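Long-range contact in uncharacterized protein MTH_862 (Methanothermobacter thermautotrophicus, PDB 2R47), which is of unknown function but belongs to a protein family conserved in archaea and has an alpha/beta fold built on a mixed sheet: residues P82-L94 with L109-L123. Sequence-based numbering, arbitrary orientation.
Sequences PGNVDVLVLLGGL and LVEDALEEGGELMGL
Strand 88-91 pairs in parallel with strand 118-125, Val87 facing Glu119 and Leu91 facing Leu123, a beta-alpha-beta crossover within the mixed sheet whose returning helix ends in 109-113. Leu88 illustrates how such a unit closes on itself: its N meets Glu119 O, its O takes Met121 N at 2.9 Å, and its side chain reaches back to the helix. With CG anti to the backbone N (chi1 178°), Leu88 sets CD2 4.0 Å from Val110 CG2 and near Leu109 and Ala113, while Leu114 CD1 comes against Leu88 CB at 3.8 Å. On the other face, the Met121 side chain lies obliquely across Val87, with SD 3.7 Å from Val87 CG1, and Leu123 CB fits against both Val89 CG1 and Leu91 CD2. Before the main pairing, Val85 makes a short bridge with Leu114: Val85 N binds Ala113 O, and Glu115 N gives Val85 O a nearly straight bond (2.8 Å, 177°). Glu115 CB lies 3.7 Å from Asn84 OD1, and its extended chain brings CD alongside Asp86 CB. An alanine in place of Glu115 takes away CG and the carboxylate, and would probably leave Val85 O and Asp86 CB without the cover they have here. Strands 28-33 and 142-154 flank the pair; helix 11-22 packs Phe19 onto Val89, Met121 and Leu123, across the sheet from helix 103-113.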
ATOM      1  N   PRO A  82      13.478 -18.496   2.422  1.00 21.48           N
ATOM      2  CA  PRO A  82      12.372 -19.279   2.961  1.00 22.10           C
ATOM      3  C   PRO A  82      12.666 -19.661   4.431  1.00 22.87           C
ATOM      4  O   PRO A  82      12.696 -20.834   4.783  1.00 24.64           O
ATOM      5  CB  PRO A  82      12.343 -20.506   2.031  1.00 23.77           C
ATOM      6  CG  PRO A  82      13.795 -20.759   1.684  1.00 21.20           C
ATOM      7  CD  PRO A  82      14.439 -19.348   1.673  1.00 23.38           C
ATOM      8  N   GLY A  83      12.928 -18.673   5.255  1.00 22.27           N
ATOM      9  CA  GLY A  83      13.087 -18.911   6.685  1.00 23.66           C
ATOM     10  C   GLY A  83      11.732 -18.837   7.346  1.00 23.54           C
ATOM     11  O   GLY A  83      10.901 -17.977   7.024  1.00 22.40           O
ATOM     12  N   ASN A  84      11.496 -19.692   8.323  1.00 23.18           N
ATOM     13  CA  ASN A  84      10.221 -19.567   8.980  1.00 22.19           C
ATOM     14  C   ASN A  84      10.194 -18.323   9.879  1.00 19.56           C
ATOM     15  O   ASN A  84      11.232 -17.645  10.099  1.00 18.60           O
ATOM     16  CB  ASN A  84       9.762 -20.885   9.635  1.00 23.52           C
ATOM     17  CG  ASN A  84      10.594 -21.282  10.762  1.00 25.69           C
ATOM     18  OD1 ASN A  84      10.441 -22.396  11.284  1.00 29.38           O
ATOM     19  ND2 ASN A  84      11.497 -20.422  11.160  1.00 24.01           N
ATOM     20  N   VAL A  85       9.002 -17.999  10.352  1.00 17.51           N
ATOM     21  CA  VAL A  85       8.795 -16.718  10.998  1.00 16.97           C
ATOM     22  C   VAL A  85       8.124 -16.931  12.312  1.00 16.64           C
ATOM     23  O   VAL A  85       7.489 -17.972  12.519  1.00 16.58           O
ATOM     24  CB  VAL A  85       7.918 -15.786  10.093  1.00 16.62           C
ATOM     25  CG1 VAL A  85       8.606 -15.570   8.740  1.00 18.46           C
ATOM     26  CG2 VAL A  85       6.541 -16.434   9.829  1.00 18.33           C
ATOM     27  N   ASP A  86       8.249 -15.981  13.228  1.00 17.67           N
ATOM     28  CA  ASP A  86       7.521 -16.125  14.482  0.60 18.78           C
ATOM     29  C   ASP A  86       6.167 -15.397  14.473  1.00 17.43           C
ATOM     30  O   ASP A  86       5.356 -15.590  15.360  1.00 17.16           O
ATOM     31  CB  ASP A  86       8.400 -15.812  15.707  0.60 20.32           C
ATOM     32  CG  ASP A  86       9.012 -14.437  15.639  0.60 23.56           C
ATOM     33  OD1 ASP A  86       8.238 -13.489  15.506  0.60 25.35           O
ATOM     34  OD2 ASP A  86      10.254 -14.297  15.715  0.60 24.06           O
ATOM     35  N   VAL A  87       5.919 -14.580  13.445  1.00 16.61           N
ATOM     36  CA  VAL A  87       4.530 -14.116  13.175  1.00 16.48           C
ATOM     37  C   VAL A  87       4.285 -14.278  11.683  1.00 15.41           C
ATOM     38  O   VAL A  87       5.072 -13.775  10.853  1.00 15.86           O
ATOM     39  CB  VAL A  87       4.280 -12.606  13.512  1.00 16.47           C
ATOM     40  CG1 VAL A  87       2.808 -12.197  13.160  1.00 17.25           C
ATOM     41  CG2 VAL A  87       4.528 -12.332  15.003  1.00 18.77           C
ATOM     42  N   LEU A  88       3.207 -14.967  11.334  1.00 14.95           N
ATOM     43  CA  LEU A  88       2.841 -15.090   9.947  1.00 14.85           C
ATOM     44  C   LEU A  88       1.595 -14.244   9.742  1.00 14.61           C
ATOM     45  O   LEU A  88       0.588 -14.481  10.379  1.00 14.80           O
ATOM     46  CB  LEU A  88       2.586 -16.549   9.566  1.00 16.15           C
ATOM     47  CG  LEU A  88       2.142 -16.804   8.114  1.00 15.69           C
ATOM     48  CD1 LEU A  88       3.057 -16.214   7.018  1.00 15.32           C
ATOM     49  CD2 LEU A  88       1.917 -18.334   7.917  1.00 15.00           C
ATOM     50  N   VAL A  89       1.669 -13.271   8.823  1.00 13.75           N
ATOM     51  CA  VAL A  89       0.565 -12.373   8.574  1.00 14.05           C
ATOM     52  C   VAL A  89      -0.047 -12.756   7.216  1.00 13.45           C
ATOM     53  O   VAL A  89       0.587 -12.604   6.139  1.00 15.06           O
ATOM     54  CB  VAL A  89       1.033 -10.851   8.575  1.00 13.38           C
ATOM     55  CG1 VAL A  89      -0.196  -9.916   8.322  1.00 15.10           C
ATOM     56  CG2 VAL A  89       1.842 -10.503   9.879  1.00 16.43           C
ATOM     57  N   LEU A  90      -1.275 -13.252   7.254  1.00 12.73           N
ATOM     58  CA  LEU A  90      -2.015 -13.534   6.016  1.00 13.88           C
ATOM     59  C   LEU A  90      -2.697 -12.237   5.573  1.00 14.56           C
ATOM     60  O   LEU A  90      -3.375 -11.571   6.386  1.00 16.16           O
ATOM     61  CB  LEU A  90      -3.091 -14.605   6.261  1.00 13.79           C
ATOM     62  CG  LEU A  90      -2.545 -15.927   6.850  1.00 14.85           C
ATOM     63  CD1 LEU A  90      -3.773 -16.964   7.007  1.00 14.19           C
ATOM     64  CD2 LEU A  90      -1.378 -16.462   6.016  1.00 14.47           C
ATOM     65  N   LEU A  91      -2.560 -11.916   4.291  1.00 15.41           N
ATOM     66  CA  LEU A  91      -3.185 -10.732   3.699  1.00 14.99           C
ATOM     67  C   LEU A  91      -4.522 -11.093   3.088  1.00 16.61           C
ATOM     68  O   LEU A  91      -4.725 -12.243   2.622  1.00 17.00           O
ATOM     69  CB  LEU A  91      -2.202 -10.058   2.698  1.00 15.09           C
ATOM     70  CG  LEU A  91      -0.897  -9.656   3.434  1.00 15.36           C
ATOM     71  CD1 LEU A  91       0.140  -9.136   2.407  1.00 14.94           C
ATOM     72  CD2 LEU A  91      -1.105  -8.568   4.498  1.00 18.60           C
ATOM     73  N   GLY A  92      -5.469 -10.137   3.124  1.00 17.27           N
ATOM     74  CA  GLY A  92      -6.834 -10.428   2.736  1.00 18.13           C
ATOM     75  C   GLY A  92      -7.071 -11.043   1.354  1.00 18.30           C
ATOM     76  O   GLY A  92      -8.015 -11.832   1.176  1.00 19.39           O
ATOM     77  N   GLY A  93      -6.251 -10.664   0.382  1.00 19.60           N
ATOM     78  CA  GLY A  93      -6.352 -11.182  -0.983  1.00 19.28           C
ATOM     79  C   GLY A  93      -6.305 -12.693  -1.033  1.00 19.90           C
ATOM     80  O   GLY A  93      -6.886 -13.295  -1.945  1.00 20.32           O
ATOM     81  N   LEU A  94      -5.633 -13.335  -0.066  1.00 19.09           N
ATOM     82  CA  LEU A  94      -5.573 -14.820  -0.074  1.00 19.51           C
ATOM     83  C   LEU A  94      -6.955 -15.466   0.016  1.00 20.07           C
ATOM     84  O   LEU A  94      -7.135 -16.640  -0.388  1.00 17.87           O
ATOM     85  CB  LEU A  94      -4.746 -15.356   1.076  1.00 18.95           C
ATOM     86  CG  LEU A  94      -3.241 -15.059   1.051  1.00 18.63           C
ATOM     87  CD1 LEU A  94      -2.537 -15.676   2.274  1.00 16.89           C
ATOM     88  CD2 LEU A  94      -2.654 -15.606  -0.222  1.00 19.20           C
ATOM     89  N   LEU A 109       0.757 -23.758   4.434  1.00 22.69           N
ATOM     90  CA  LEU A 109       1.652 -22.591   4.632  1.00 22.62           C
ATOM     91  C   LEU A 109       1.864 -22.314   6.104  1.00 22.79           C
ATOM     92  O   LEU A 109       2.981 -22.045   6.535  1.00 23.50           O
ATOM     93  CB  LEU A 109       1.083 -21.337   3.969  1.00 22.33           C
ATOM     94  CG  LEU A 109       1.952 -20.099   4.185  1.00 23.62           C
ATOM     95  CD1 LEU A 109       3.360 -20.230   3.530  1.00 22.54           C
ATOM     96  CD2 LEU A 109       1.231 -18.838   3.707  1.00 26.29           C
ATOM     97  N   VAL A 110       0.773 -22.357   6.873  1.00 22.64           N
ATOM     98  CA  VAL A 110       0.861 -22.050   8.288  1.00 23.58           C
ATOM     99  C   VAL A 110       1.742 -23.112   8.938  1.00 24.80           C
ATOM    100  O   VAL A 110       2.612 -22.798   9.745  1.00 25.69           O
ATOM    101  CB  VAL A 110      -0.526 -21.931   8.937  1.00 23.16           C
ATOM    102  CG1 VAL A 110      -0.382 -21.733  10.468  1.00 26.64           C
ATOM    103  CG2 VAL A 110      -1.295 -20.745   8.316  1.00 21.66           C
ATOM    104  N   GLU A 111       1.540 -24.374   8.555  1.00 24.70           N
ATOM    105  CA  GLU A 111       2.349 -25.461   9.076  1.00 25.66           C
ATOM    106  C   GLU A 111       3.812 -25.291   8.745  1.00 25.18           C
ATOM    107  O   GLU A 111       4.687 -25.535   9.606  1.00 26.13           O
ATOM    108  CB  GLU A 111       1.865 -26.794   8.502  1.00 25.90           C
ATOM    109  CG  GLU A 111       2.561 -27.996   9.126  1.00 33.18           C
ATOM    110  CD  GLU A 111       2.308 -28.100  10.634  1.00 41.85           C
ATOM    111  OE1 GLU A 111       1.274 -27.553  11.104  1.00 45.17           O
ATOM    112  OE2 GLU A 111       3.133 -28.736  11.345  1.00 43.86           O
ATOM    113  N   ASP A 112       4.102 -24.888   7.509  1.00 24.92           N
ATOM    114  CA  ASP A 112       5.492 -24.784   7.053  1.00 25.45           C
ATOM    115  C   ASP A 112       6.252 -23.514   7.465  1.00 24.31           C
ATOM    116  O   ASP A 112       7.450 -23.570   7.789  1.00 23.93           O
ATOM    117  CB  ASP A 112       5.563 -24.892   5.522  1.00 25.47           C
ATOM    118  CG  ASP A 112       5.199 -26.288   4.990  1.00 29.41           C
ATOM    119  OD1 ASP A 112       5.095 -27.286   5.760  1.00 29.85           O
ATOM    120  OD2 ASP A 112       4.996 -26.366   3.761  1.00 29.53           O
ATOM    121  N   ALA A 113       5.606 -22.367   7.350  1.00 22.10           N
ATOM    122  CA  ALA A 113       6.274 -21.080   7.464  1.00 22.26           C
ATOM    123  C   ALA A 113       6.192 -20.506   8.867  1.00 23.05           C
ATOM    124  O   ALA A 113       7.041 -19.697   9.228  1.00 24.96           O
ATOM    125  CB  ALA A 113       5.664 -20.067   6.487  1.00 21.17           C
ATOM    126  N   LEU A 114       5.187 -20.903   9.651  1.00 22.37           N
ATOM    127  CA  LEU A 114       5.088 -20.347  11.009  1.00 22.07           C
ATOM    128  C   LEU A 114       5.820 -21.251  11.978  1.00 21.97           C
ATOM    129  O   LEU A 114       5.489 -22.441  12.073  1.00 21.56           O
ATOM    130  CB  LEU A 114       3.619 -20.170  11.423  1.00 22.63           C
ATOM    131  CG  LEU A 114       3.371 -19.450  12.759  1.00 21.89           C
ATOM    132  CD1 LEU A 114       3.994 -18.023  12.819  1.00 18.41           C
ATOM    133  CD2 LEU A 114       1.822 -19.423  13.058  1.00 19.47           C
ATOM    134  N   GLU A 115       6.811 -20.720  12.703  1.00 23.61           N
ATOM    135  CA  GLU A 115       7.522 -21.578  13.642  1.00 24.99           C
ATOM    136  C   GLU A 115       6.548 -22.094  14.742  1.00 25.21           C
ATOM    137  O   GLU A 115       5.553 -21.423  15.074  1.00 24.85           O
ATOM    138  CB  GLU A 115       8.760 -20.860  14.215  1.00 26.08           C
ATOM    139  CG  GLU A 115       8.478 -19.913  15.287  1.00 26.77           C
ATOM    140  CD  GLU A 115       9.746 -19.284  15.862  1.00 26.07           C
ATOM    141  OE1 GLU A 115      10.746 -19.025  15.155  1.00 26.24           O
ATOM    142  OE2 GLU A 115       9.738 -19.080  17.065  1.00 30.03           O
ATOM    143  N   GLU A 116       6.818 -23.274  15.305  1.00 24.75           N
ATOM    144  CA  GLU A 116       5.939 -23.805  16.347  1.00 25.38           C
ATOM    145  C   GLU A 116       5.869 -22.790  17.488  1.00 23.91           C
ATOM    146  O   GLU A 116       6.886 -22.192  17.837  1.00 23.51           O
ATOM    147  CB  GLU A 116       6.449 -25.166  16.896  1.00 26.71           C
ATOM    148  CG  GLU A 116       5.337 -25.868  17.689  1.00 33.23           C
ATOM    149  CD  GLU A 116       3.987 -25.847  16.926  1.00 43.98           C
ATOM    150  OE1 GLU A 116       3.897 -26.537  15.875  1.00 47.34           O
ATOM    151  OE2 GLU A 116       3.028 -25.124  17.348  1.00 47.11           O
ATOM    152  N   GLY A 117       4.680 -22.599  18.058  1.00 23.01           N
ATOM    153  CA  GLY A 117       4.447 -21.559  19.066  1.00 22.40           C
ATOM    154  C   GLY A 117       4.339 -20.116  18.556  1.00 22.86           C
ATOM    155  O   GLY A 117       4.200 -19.185  19.360  1.00 22.31           O
ATOM    156  N   GLY A 118       4.418 -19.920  17.237  1.00 21.62           N
ATOM    157  CA  GLY A 118       4.376 -18.567  16.662  1.00 20.04           C
ATOM    158  C   GLY A 118       2.939 -18.049  16.562  1.00 20.29           C
ATOM    159  O   GLY A 118       2.000 -18.759  16.898  1.00 18.73           O
ATOM    160  N   GLU A 119       2.761 -16.794  16.151  1.00 18.87           N
ATOM    161  CA  GLU A 119       1.443 -16.172  16.114  0.60 19.90           C
ATOM    162  C   GLU A 119       0.940 -16.141  14.673  1.00 19.36           C
ATOM    163  O   GLU A 119       1.720 -15.812  13.769  1.00 19.75           O
ATOM    164  CB  GLU A 119       1.564 -14.748  16.653  0.60 20.11           C
ATOM    165  CG  GLU A 119       0.379 -13.829  16.418  0.60 22.11           C
ATOM    166  CD  GLU A 119       0.470 -12.539  17.216  0.60 22.87           C
ATOM    167  OE1 GLU A 119       0.931 -12.589  18.375  0.60 29.16           O
ATOM    168  OE2 GLU A 119       0.078 -11.474  16.702  0.60 26.12           O
ATOM    169  N   LEU A 120      -0.344 -16.453  14.477  1.00 18.27           N
ATOM    170  CA  LEU A 120      -0.957 -16.329  13.183  1.00 17.09           C
ATOM    171  C   LEU A 120      -1.794 -15.045  13.206  1.00 17.61           C
ATOM    172  O   LEU A 120      -2.674 -14.877  14.063  1.00 17.24           O
ATOM    173  CB  LEU A 120      -1.846 -17.531  12.883  1.00 17.53           C
ATOM    174  CG  LEU A 120      -2.545 -17.504  11.526  1.00 14.66           C
ATOM    175  CD1 LEU A 120      -1.411 -17.500  10.408  1.00 16.76           C
ATOM    176  CD2 LEU A 120      -3.629 -18.649  11.408  1.00 17.48           C
ATOM    177  N   MET A 121      -1.557 -14.175  12.232  1.00 16.97           N
ATOM    178  CA  MET A 121      -2.315 -12.946  12.110  1.00 19.17           C
ATOM    179  C   MET A 121      -2.927 -12.766  10.727  1.00 18.61           C
ATOM    180  O   MET A 121      -2.464 -13.351   9.752  1.00 18.36           O
ATOM    181  CB  MET A 121      -1.403 -11.745  12.390  1.00 18.32           C
ATOM    182  CG  MET A 121      -1.001 -11.646  13.842  1.00 22.90           C
ATOM    183  SD  MET A 121      -0.090 -10.129  14.223  1.00 25.98           S
ATOM    184  CE  MET A 121      -0.928  -8.906  13.155  1.00 29.79           C
ATOM    185  N   GLY A 122      -3.973 -11.953  10.674  1.00 17.68           N
ATOM    186  CA  GLY A 122      -4.502 -11.472   9.421  1.00 18.67           C
ATOM    187  C   GLY A 122      -4.570  -9.964   9.357  1.00 18.29           C
ATOM    188  O   GLY A 122      -4.938  -9.277  10.330  1.00 18.78           O
ATOM    189  N   LEU A 123      -4.276  -9.431   8.193  1.00 18.18           N
ATOM    190  CA  LEU A 123      -4.380  -8.005   8.001  1.00 18.64           C
ATOM    191  C   LEU A 123      -5.228  -7.883   6.750  1.00 18.35           C
ATOM    192  O   LEU A 123      -4.856  -8.396   5.700  1.00 16.71           O
ATOM    193  CB  LEU A 123      -2.975  -7.475   7.743  1.00 20.86           C
ATOM    194  CG  LEU A 123      -2.538  -6.065   8.019  1.00 24.62           C
ATOM    195  CD1 LEU A 123      -2.712  -5.758   9.502  1.00 28.77           C
ATOM    196  CD2 LEU A 123      -1.018  -5.989   7.633  1.00 21.94           C
TER